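Local coordinates for protein 401aa long hypothetical glucose-1-phosphate thymidylyltransferase (Sulfolobus tokodaii, PDB 2GGO) that is probably a bifunctional enzyme of UDP-N-acetylglucosamine and UDP-N-acetylgalactosamine synthesis, joining a sugar-1-phosphate nucleotidyltransferase section to a hexapeptide-repeat acyltransferase section, at residues A[93-98]-A[159-164]; A[2-7]-A[87-92]; A[112-117]-A[198-203]. All coordinates share one frame; numbering follows the deposited sequence.

Contact 1 of 3, residues A[93-98]-A[159-164]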
loop_
_atom_site.group_PDB
_atom_site.type_symbol
_atom_site.label_atom_id
_atom_site.label_comp_id
_atom_site.label_asym_id
_atom_site.label_seq_id
_atom_site.Cartn_x
_atom_site.Cartn_y
_atom_site.Cartn_z
ATOM N N ALA A 93 16.935 -2.714 -18.435
ATOM C CA ALA A 93 16.563 -2.620 -17.029
ATOM C C ALA A 93 15.137 -3.060 -16.855
ATOM O O ALA A 93 14.315 -2.866 -17.758
ATOM C CB ALA A 93 16.754 -1.226 -16.510
ATOM N N LEU A 94 14.879 -3.714 -15.714
ATOM C CA LEU A 94 13.532 -3.937 -15.198
ATOM C C LEU A 94 13.140 -2.736 -14.318
ATOM O O LEU A 94 13.876 -2.355 -13.402
ATOM C CB LEU A 94 13.450 -5.244 -14.419
ATOM C CG LEU A 94 12.030 -5.693 -14.068
ATOM C CD1 LEU A 94 11.350 -6.386 -15.195
ATOM C CD2 LEU A 94 12.075 -6.604 -12.909
ATOM N N ILE A 95 12.006 -2.117 -14.662
ATOM C CA ILE A 95 11.474 -0.940 -13.989
ATOM C C ILE A 95 10.174 -1.380 -13.329
ATOM O O ILE A 95 9.308 -1.984 -13.980
ATOM C CB ILE A 95 11.238 0.228 -15.006
ATOM C CG1 ILE A 95 12.480 1.097 -15.206
ATOM C CG2 ILE A 95 10.155 1.163 -14.535
ATOM C CD1 ILE A 95 13.788 0.372 -15.305
ATOM N N ILE A 96 10.052 -1.174 -12.023
ATOM C CA ILE A 96 8.740 -1.346 -11.374
ATOM C C ILE A 96 8.362 -0.148 -10.518
ATOM O O ILE A 96 9.234 0.574 -10.019
ATOM C CB ILE A 96 8.580 -2.641 -10.556
ATOM C CG1 ILE A 96 9.466 -2.622 -9.329
ATOM C CG2 ILE A 96 8.800 -3.907 -11.424
ATOM C CD1 ILE A 96 9.146 -3.768 -8.452
ATOM N N TYR A 97 7.053 0.078 -10.396
ATOM C CA TYR A 97 6.517 1.196 -9.614
ATOM C C TYR A 97 6.460 0.802 -8.171
ATOM O O TYR A 97 6.120 -0.342 -7.840
ATOM C CB TYR A 97 5.167 1.634 -10.138
ATOM C CG TYR A 97 5.313 2.367 -11.432
ATOM C CD1 TYR A 97 5.799 3.677 -11.469
ATOM C CD2 TYR A 97 4.995 1.749 -12.627
ATOM C CE1 TYR A 97 5.966 4.347 -12.686
ATOM C CE2 TYR A 97 5.127 2.403 -13.850
ATOM C CZ TYR A 97 5.620 3.695 -13.880
ATOM O OH TYR A 97 5.736 4.314 -15.118
ATOM N N GLY A 98 6.846 1.731 -7.317
ATOM C CA GLY A 98 6.994 1.432 -5.909
ATOM C C GLY A 98 5.722 1.174 -5.101
ATOM O O GLY A 98 5.818 0.875 -3.908
ATOM N N GLY A 159 2.348 -1.563 -14.802
ATOM C CA GLY A 159 3.524 -0.837 -14.297
ATOM C C GLY A 159 4.786 -1.642 -14.003
ATOM O O GLY A 159 5.587 -1.236 -13.155
ATOM N N ILE A 160 4.946 -2.785 -14.683
ATOM C CA ILE A 160 6.194 -3.591 -14.708
ATOM C C ILE A 160 6.836 -3.614 -16.121
ATOM O O ILE A 160 6.306 -4.198 -17.060
ATOM C CB ILE A 160 5.943 -5.045 -14.251
ATOM C CG1 ILE A 160 5.408 -5.064 -12.818
ATOM C CG2 ILE A 160 7.234 -5.900 -14.375
ATOM C CD1 ILE A 160 4.659 -6.304 -12.473
ATOM N N TYR A 161 7.964 -2.938 -16.265
ATOM C CA TYR A 161 8.587 -2.748 -17.565
ATOM C C TYR A 161 9.911 -3.464 -17.656
ATOM O O TYR A 161 10.640 -3.537 -16.681
ATOM C CB TYR A 161 8.884 -1.266 -17.780
ATOM C CG TYR A 161 7.693 -0.360 -17.692
ATOM C CD1 TYR A 161 7.835 0.944 -17.243
ATOM C CD2 TYR A 161 6.415 -0.802 -18.047
ATOM C CE1 TYR A 161 6.729 1.811 -17.165
ATOM C CE2 TYR A 161 5.294 0.047 -17.964
ATOM C CZ TYR A 161 5.460 1.362 -17.543
ATOM O OH TYR A 161 4.367 2.226 -17.467
ATOM N N LYS A 162 10.232 -3.959 -18.842
ATOM C CA LYS A 162 11.594 -4.397 -19.164
ATOM C C LYS A 162 11.979 -3.607 -20.422
ATOM O O LYS A 162 11.499 -3.889 -21.533
ATOM C CB LYS A 162 11.636 -5.911 -19.425
ATOM C CG LYS A 162 12.957 -6.602 -19.242
ATOM C CD LYS A 162 13.978 -6.280 -20.329
ATOM C CE LYS A 162 13.562 -6.813 -21.702
ATOM N NZ LYS A 162 14.558 -6.613 -22.819
ATOM N N LEU A 163 12.827 -2.603 -20.226
ATOM C CA LEU A 163 13.104 -1.619 -21.259
ATOM C C LEU A 163 14.584 -1.607 -21.559
ATOM O O LEU A 163 15.422 -1.761 -20.650
ATOM C CB LEU A 163 12.635 -0.213 -20.843
ATOM C CG LEU A 163 11.161 0.010 -20.456
ATOM C CD1 LEU A 163 10.976 1.384 -19.896
ATOM C CD2 LEU A 163 10.193 -0.227 -21.600
ATOM N N ASN A 164 14.886 -1.465 -22.848
ATOM C CA ASN A 164 16.265 -1.304 -23.312
ATOM C C ASN A 164 16.660 0.176 -23.418
ATOM O O ASN A 164 15.792 1.053 -23.470
ATOM C CB ASN A 164 16.459 -2.039 -24.629
ATOM C CG ASN A 164 15.784 -3.386 -24.634
ATOM O OD1 ASN A 164 16.015 -4.216 -23.758
ATOM N ND2 ASN A 164 14.933 -3.608 -25.619
#

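Contact 2 of 3, residues A[2-7]-A[87-92]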
loop_
_atom_site.group_PDB
_atom_site.type_symbol
_atom_site.label_atom_id
_atom_site.label_comp_id
_atom_site.label_asym_id
_atom_site.label_seq_id
_atom_site.Cartn_x
_atom_site.Cartn_y
_atom_site.Cartn_z
ATOM N N LYS A 2 19.427 -5.280 -14.405
ATOM C CA LYS A 2 19.279 -4.286 -13.342
ATOM C C LYS A 2 17.802 -4.017 -13.148
ATOM O O LYS A 2 17.027 -4.069 -14.109
ATOM C CB LYS A 2 19.980 -2.992 -13.712
ATOM C CG LYS A 2 21.312 -2.803 -13.067
ATOM C CD LYS A 2 21.986 -1.541 -13.640
ATOM C CE LYS A 2 22.650 -0.678 -12.559
ATOM N NZ LYS A 2 24.073 -1.069 -12.255
ATOM N N ALA A 3 17.419 -3.754 -11.894
ATOM C CA ALA A 3 16.043 -3.399 -11.563
ATOM C C ALA A 3 16.033 -1.989 -10.983
ATOM O O ALA A 3 16.950 -1.602 -10.266
ATOM C CB ALA A 3 15.466 -4.389 -10.586
ATOM N N PHE A 4 15.013 -1.208 -11.337
ATOM C CA PHE A 4 14.782 0.113 -10.746
ATOM C C PHE A 4 13.397 0.116 -10.197
ATOM O O PHE A 4 12.446 -0.166 -10.927
ATOM C CB PHE A 4 14.951 1.250 -11.763
ATOM C CG PHE A 4 16.381 1.418 -12.239
ATOM C CD1 PHE A 4 17.215 2.395 -11.682
ATOM C CD2 PHE A 4 16.908 0.568 -13.221
ATOM C CE1 PHE A 4 18.557 2.536 -12.112
ATOM C CE2 PHE A 4 18.255 0.682 -13.646
ATOM C CZ PHE A 4 19.080 1.666 -13.095
ATOM N N ILE A 5 13.290 0.396 -8.898
ATOM C CA ILE A 5 11.986 0.600 -8.228
ATOM C C ILE A 5 11.732 2.095 -8.113
ATOM O O ILE A 5 12.539 2.808 -7.538
ATOM C CB ILE A 5 11.936 -0.058 -6.846
ATOM C CG1 ILE A 5 12.192 -1.552 -6.988
ATOM C CG2 ILE A 5 10.533 0.169 -6.175
ATOM C CD1 ILE A 5 12.671 -2.215 -5.713
ATOM N N LEU A 6 10.646 2.567 -8.716
ATOM C CA LEU A 6 10.312 3.976 -8.691
ATOM C C LEU A 6 9.409 4.214 -7.464
ATOM O O LEU A 6 8.228 3.822 -7.441
ATOM C CB LEU A 6 9.652 4.394 -10.002
ATOM C CG LEU A 6 10.365 3.994 -11.311
ATOM C CD1 LEU A 6 9.648 4.485 -12.566
ATOM C CD2 LEU A 6 11.747 4.464 -11.289
ATOM N N ALA A 7 10.024 4.814 -6.444
ATOM C CA ALA A 7 9.428 5.053 -5.129
ATOM C C ALA A 7 9.556 6.528 -4.732
ATOM O O ALA A 7 9.855 6.846 -3.578
ATOM C CB ALA A 7 10.103 4.180 -4.104
ATOM N N ALA A 87 17.942 7.421 -14.079
ATOM C CA ALA A 87 18.350 6.057 -14.479
ATOM C C ALA A 87 19.785 5.989 -15.004
ATOM O O ALA A 87 20.178 6.724 -15.925
ATOM C CB ALA A 87 17.392 5.444 -15.483
ATOM N N LYS A 88 20.537 5.074 -14.388
ATOM C CA LYS A 88 21.962 4.825 -14.637
ATOM C C LYS A 88 22.181 3.442 -15.314
ATOM O O LYS A 88 22.925 2.580 -14.802
ATOM C CB LYS A 88 22.749 4.918 -13.307
ATOM C CG LYS A 88 22.948 6.338 -12.741
ATOM C CD LYS A 88 23.702 6.307 -11.405
ATOM C CE LYS A 88 24.421 7.625 -11.110
ATOM N NZ LYS A 88 25.711 7.778 -11.852
ATOM N N PHE A 89 21.530 3.236 -16.464
ATOM C CA PHE A 89 21.657 1.969 -17.188
ATOM C C PHE A 89 21.922 2.080 -18.696
ATOM O O PHE A 89 21.485 3.027 -19.390
ATOM C CB PHE A 89 20.477 1.003 -16.886
ATOM C CG PHE A 89 19.257 1.187 -17.784
ATOM C CD1 PHE A 89 19.112 0.440 -18.963
ATOM C CD2 PHE A 89 18.237 2.082 -17.439
ATOM C CE1 PHE A 89 17.984 0.601 -19.801
ATOM C CE2 PHE A 89 17.097 2.238 -18.269
ATOM C CZ PHE A 89 16.978 1.493 -19.451
ATOM N N ASN A 90 22.668 1.076 -19.157
ATOM C CA ASN A 90 22.803 0.717 -20.574
ATOM C C ASN A 90 22.170 -0.689 -20.764
ATOM O O ASN A 90 21.782 -1.345 -19.776
ATOM C CB ASN A 90 24.292 0.748 -20.992
ATOM C CG ASN A 90 25.105 1.781 -20.195
ATOM O OD1 ASN A 90 25.208 2.954 -20.579
ATOM N ND2 ASN A 90 25.676 1.342 -19.074
ATOM N N ASP A 91 22.073 -1.143 -22.018
ATOM C CA ASP A 91 21.431 -2.421 -22.368
ATOM C C ASP A 91 19.980 -2.423 -21.888
ATOM O O ASP A 91 19.114 -1.815 -22.530
ATOM C CB ASP A 91 22.187 -3.651 -21.812
ATOM C CG ASP A 91 23.663 -3.362 -21.514
ATOM O OD1 ASP A 91 24.445 -3.171 -22.491
ATOM O OD2 ASP A 91 24.027 -3.323 -20.298
ATOM N N GLU A 92 19.736 -3.078 -20.748
ATOM C CA GLU A 92 18.382 -3.374 -20.275
ATOM C C GLU A 92 18.159 -3.096 -18.783
ATOM O O GLU A 92 19.064 -3.264 -17.955
ATOM C CB GLU A 92 18.048 -4.841 -20.523
ATOM C CG GLU A 92 18.370 -5.375 -21.878
ATOM C CD GLU A 92 18.271 -6.870 -21.919
ATOM O OE1 GLU A 92 17.160 -7.400 -22.084
ATOM O OE2 GLU A 92 19.316 -7.531 -21.790
#

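Contact 3 of 3, residues A[112-117]-A[198-203]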
loop_
_atom_site.group_PDB
_atom_site.type_symbol
_atom_site.label_atom_id
_atom_site.label_comp_id
_atom_site.label_asym_id
_atom_site.label_seq_id
_atom_site.Cartn_x
_atom_site.Cartn_y
_atom_site.Cartn_z
ATOM N N ILE A 112 12.424 -10.824 -18.246
ATOM C CA ILE A 112 13.843 -10.451 -18.271
ATOM C C ILE A 112 14.631 -11.277 -19.283
ATOM O O ILE A 112 15.786 -10.966 -19.604
ATOM C CB ILE A 112 14.504 -10.565 -16.866
ATOM C CG1 ILE A 112 14.432 -12.005 -16.348
ATOM C CG2 ILE A 112 13.860 -9.574 -15.905
ATOM C CD1 ILE A 112 14.928 -12.169 -14.897
ATOM N N THR A 113 13.999 -12.349 -19.760
ATOM C CA THR A 113 14.663 -13.296 -20.663
ATOM C C THR A 113 14.508 -12.812 -22.100
ATOM O O THR A 113 15.009 -13.465 -22.994
ATOM C CB THR A 113 14.043 -14.698 -20.585
ATOM O OG1 THR A 113 12.647 -14.604 -20.919
ATOM C CG2 THR A 113 14.166 -15.273 -19.175
ATOM N N LEU A 114 13.814 -11.677 -22.299
ATOM C CA LEU A 114 13.428 -11.154 -23.621
ATOM C C LEU A 114 14.436 -10.115 -24.057
ATOM O O LEU A 114 14.875 -9.298 -23.235
ATOM C CB LEU A 114 12.047 -10.483 -23.574
ATOM C CG LEU A 114 10.819 -11.256 -23.118
ATOM C CD1 LEU A 114 9.597 -10.422 -23.217
ATOM C CD2 LEU A 114 10.646 -12.452 -23.956
ATOM N N LYS A 115 14.763 -10.114 -25.357
ATOM C CA LYS A 115 15.677 -9.162 -25.937
ATOM C C LYS A 115 14.939 -7.881 -26.207
ATOM O O LYS A 115 15.515 -6.793 -26.100
ATOM C CB LYS A 115 16.236 -9.715 -27.241
ATOM C CG LYS A 115 17.057 -8.720 -28.066
ATOM C CD LYS A 115 18.472 -9.234 -28.365
ATOM C CE LYS A 115 19.321 -8.162 -29.103
ATOM N NZ LYS A 115 19.321 -6.790 -28.453
ATOM N N GLU A 116 13.668 -8.011 -26.582
ATOM C CA GLU A 116 12.866 -6.841 -26.921
ATOM C C GLU A 116 12.353 -6.114 -25.681
ATOM O O GLU A 116 12.345 -6.667 -24.567
ATOM C CB GLU A 116 11.678 -7.209 -27.810
ATOM C CG GLU A 116 11.860 -8.478 -28.616
ATOM C CD GLU A 116 11.089 -9.620 -28.019
ATOM O OE1 GLU A 116 11.617 -10.765 -27.907
ATOM O OE2 GLU A 116 9.926 -9.346 -27.655
ATOM N N ASN A 117 11.945 -4.864 -25.893
ATOM C CA ASN A 117 11.221 -4.105 -24.898
ATOM C C ASN A 117 9.885 -4.772 -24.652
ATOM O O ASN A 117 9.134 -5.015 -25.591
ATOM C CB ASN A 117 11.000 -2.692 -25.387
ATOM C CG ASN A 117 12.286 -1.930 -25.567
ATOM O OD1 ASN A 117 12.829 -1.395 -24.624
ATOM N ND2 ASN A 117 12.769 -1.852 -26.801
ATOM N N LYS A 198 6.581 -5.964 -26.673
ATOM C CA LYS A 198 5.735 -7.112 -26.279
ATOM C C LYS A 198 4.777 -6.749 -25.155
ATOM O O LYS A 198 4.976 -5.774 -24.443
ATOM C CB LYS A 198 6.592 -8.286 -25.804
ATOM C CG LYS A 198 7.086 -9.224 -26.878
ATOM C CD LYS A 198 7.543 -10.582 -26.281
ATOM C CE LYS A 198 6.360 -11.442 -25.777
ATOM N NZ LYS A 198 6.768 -12.814 -25.328
ATOM N N VAL A 199 3.728 -7.528 -25.001
ATOM C CA VAL A 199 2.824 -7.335 -23.890
ATOM C C VAL A 199 2.550 -8.725 -23.328
ATOM O O VAL A 199 1.951 -9.576 -24.013
ATOM C CB VAL A 199 1.507 -6.573 -24.292
ATOM C CG1 VAL A 199 0.374 -6.857 -23.325
ATOM C CG2 VAL A 199 1.737 -5.072 -24.362
ATOM N N ILE A 200 3.039 -8.953 -22.101
ATOM C CA ILE A 200 2.715 -10.159 -21.325
ATOM C C ILE A 200 1.520 -9.831 -20.430
ATOM O O ILE A 200 1.455 -8.754 -19.830
ATOM C CB ILE A 200 3.884 -10.645 -20.416
ATOM C CG1 ILE A 200 5.256 -10.265 -20.986
ATOM C CG2 ILE A 200 3.743 -12.149 -20.080
ATOM C CD1 ILE A 200 5.602 -10.884 -22.309
ATOM N N GLU A 201 0.574 -10.758 -20.363
ATOM C CA GLU A 201 -0.602 -10.565 -19.552
ATOM C C GLU A 201 -0.311 -11.163 -18.186
ATOM O O GLU A 201 0.020 -12.359 -18.076
ATOM C CB GLU A 201 -1.826 -11.225 -20.191
ATOM C CG GLU A 201 -3.175 -10.668 -19.705
ATOM C CD GLU A 201 -4.319 -11.683 -19.808
ATOM O OE1 GLU A 201 -4.323 -12.522 -20.748
ATOM O OE2 GLU A 201 -5.222 -11.645 -18.933
ATOM N N TYR A 202 -0.406 -10.313 -17.158
ATOM C CA TYR A 202 -0.242 -10.741 -15.772
ATOM C C TYR A 202 -1.379 -11.663 -15.344
ATOM O O TYR A 202 -2.551 -11.344 -15.577
ATOM C CB TYR A 202 -0.169 -9.528 -14.837
ATOM C CG TYR A 202 0.158 -9.935 -13.428
ATOM C CD1 TYR A 202 1.432 -10.396 -13.099
ATOM C CD2 TYR A 202 -0.803 -9.904 -12.430
ATOM C CE1 TYR A 202 1.744 -10.801 -11.811
ATOM C CE2 TYR A 202 -0.494 -10.303 -11.136
ATOM C CZ TYR A 202 0.780 -10.748 -10.840
ATOM O OH TYR A 202 1.098 -11.147 -9.574
ATOM N N GLU A 203 -1.065 -12.793 -14.710
ATOM C CA GLU A 203 -2.161 -13.694 -14.345
ATOM C C GLU A 203 -2.720 -13.716 -12.886
ATOM O O GLU A 203 -3.957 -13.619 -12.715
ATOM C CB GLU A 203 -2.041 -15.067 -15.023
ATOM C CG GLU A 203 -2.408 -14.924 -16.548
ATOM C CD GLU A 203 -3.147 -16.117 -17.143
ATOM O OE1 GLU A 203 -4.333 -15.950 -17.526
ATOM O OE2 GLU A 203 -2.539 -17.213 -17.235
#

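Contact 1 of 3, residues A[93-98]-A[159-164]
The rings of Tyr97 and Tyr161 stand nearly perpendicular, planes at 83°, and cross obliquely. Gly159 CA and Tyr161 OH both sit at the edge of the Tyr97 ring, in its plane; Tyr97 OH in turn meets the edge of the Tyr161 ring, 3.4 Å from CE1. The hydroxyl pair is at most weakly hydrogen-bonded, and Tyr161 OH is held more firmly by Asn157. Ile95 CG2 comes obliquely to Tyr161 CD1 (3.6 Å), while Leu184 of helix 184-194 touches both tyrosines. Gly159, with positive phi, leaves room for Tyr97 CD2, 3.4 Å from Gly159 CA.

On the reverse side Ile96 and Ile160 lie side by side, CG2 to CG1 3.8 Å, beside Leu94 and the apolar part of Lys162. Two antiparallel hydrogen-bonded pairs, Ala93 with Leu163 and Ile95 with Tyr161, join the backbones; Tyr161 N to Ile95 O (2.8 Å) is almost straight at 174°. Strand 92-97 runs parallel to 2-6, and strand 155-164 is its antiparallel neighbour on the other side in the mixed GT-A nucleotidyltransferase sheet, with Tyr97 at the probable N-acetylglucosamine 1-phosphate site.

Contact 2 of 3, residues A[2-7]-A[87-92]
Ala87 opens the contact with its backbone: its CA lies 4.2 Å from CE1 of the Phe4 ring, approached obliquely. The next residue brings its amide obliquely to the far end of the ring, Lys88 N standing 3.9 Å from Phe4 CZ, while the end of its own side chain leads away from the contact. Lys88 also offers its carbonyl to the flank of Lys2, whose CE comes to 4.0 Å from Lys88 O. This is packing of the lysine's methylene chain alone, since Lys2 NZ forms its salt bridge with Asp48.

Phe89 carries the centre of the contact. Its CB sits 3.9 Å from Phe4 CE2, with its CD2 at a similar distance from the same atom. Phe89 CG is wedged between its backbone N and carbonyl carbon (chi1 87°), which lets the ring cross Phe4 obliquely, with centroids 6.0 Å apart and planes inclined at 46°, neither stacked nor perpendicular. Asp91 O lies in the plane of the Phe89 ring, at its edge, and the ring of Phe168 meets it from outside the two segments.

At Glu92 the chain enters the sheet. Glu92 O is 4.1 Å from Lys2 N, too far to bond, and its carboxylate is engaged in a salt bridge to Lys162. No hydrogen bond joins the segments; the Phe4 side chain also touches Thr50 of strand 48-53 and Ala93 and Ile95 of strand 92-97. The contact is typical of a parallel crossover in a Rossmann-like sheet: the chain leaves edge strand 69-72, passes over an aromatic side chain of central strand 2-6 and returns as its parallel neighbour 92-97 in the GT-A nucleotidyltransferase domain.

Contact 3 of 3, residues A[112-117]-A[198-203]
Leu114, Glu116 and Asn117 meet Lys198 in three different ways, and Leu114 also reaches Ile200. The one hydrogen bond across the segments is between backbones: Lys198 N gives its hydrogen to Asn117 O at 2.9 Å. The bond is bent at the hydrogen, 131°.

The apolar contacts gather at the end of Leu114. Its CD1 lies 3.7 Å from Lys198 CD, the two side chains crossing at about a right angle, and the same methyl group meets Ile200 CD1 tip to tip at 4.1 Å. The other methyl, CD2, is 4.1 Å from Lys198 NZ, so the outer half of the lysine passes across the end of the leucine. The lysine chain is bent at chi3 (71°), and its outer end crosses in front of the Leu114 methyl groups.

The charged groups do not pair. Glu116 and Lys198 carry opposite charges, yet Glu116 OE2 and Lys198 NZ are 5.2 Å apart. The carboxylate instead presses on the methylene groups of the lysine, at distances so short that the placement of this oxygen is doubtful. Apart from a long, weak ion pair with Arg196, OE2 has no polar partner in the model.

The backbone oxygens of Leu114 and Glu116 accept from Lys162 NZ, and Asn117 OD1 from the backbone N of Asn164; all three bonds tie the loop to strand 155-164. Segment 112-117 leaves helix 106-111 and leads into strand 117-123, which pairs in parallel with edge strand 197-201. Ile200 bonds through its backbone to Ile119 and Gly121, and its side chain rests on Glu107 of the same helix.

All three contacts reach the one mixed sheet of the nucleotidyltransferase section. Contact 1 is its buried centre, a strand pair joined by regular backbone bonds with apolar and tyrosine side chains on its two faces. Contact 2 is partly buried and purely a matter of van der Waals packing; it shares the sheet through strand 2-6, which bonds through its backbone to strand 92-97 of contact 1. Contact 3 lies at the surface, where edge strand 197-201 meets a loop with a single backbone bond and mixed aliphatic and charged side chains. The ammonium group of Lys162 in contact 1 reaches both of the other contacts.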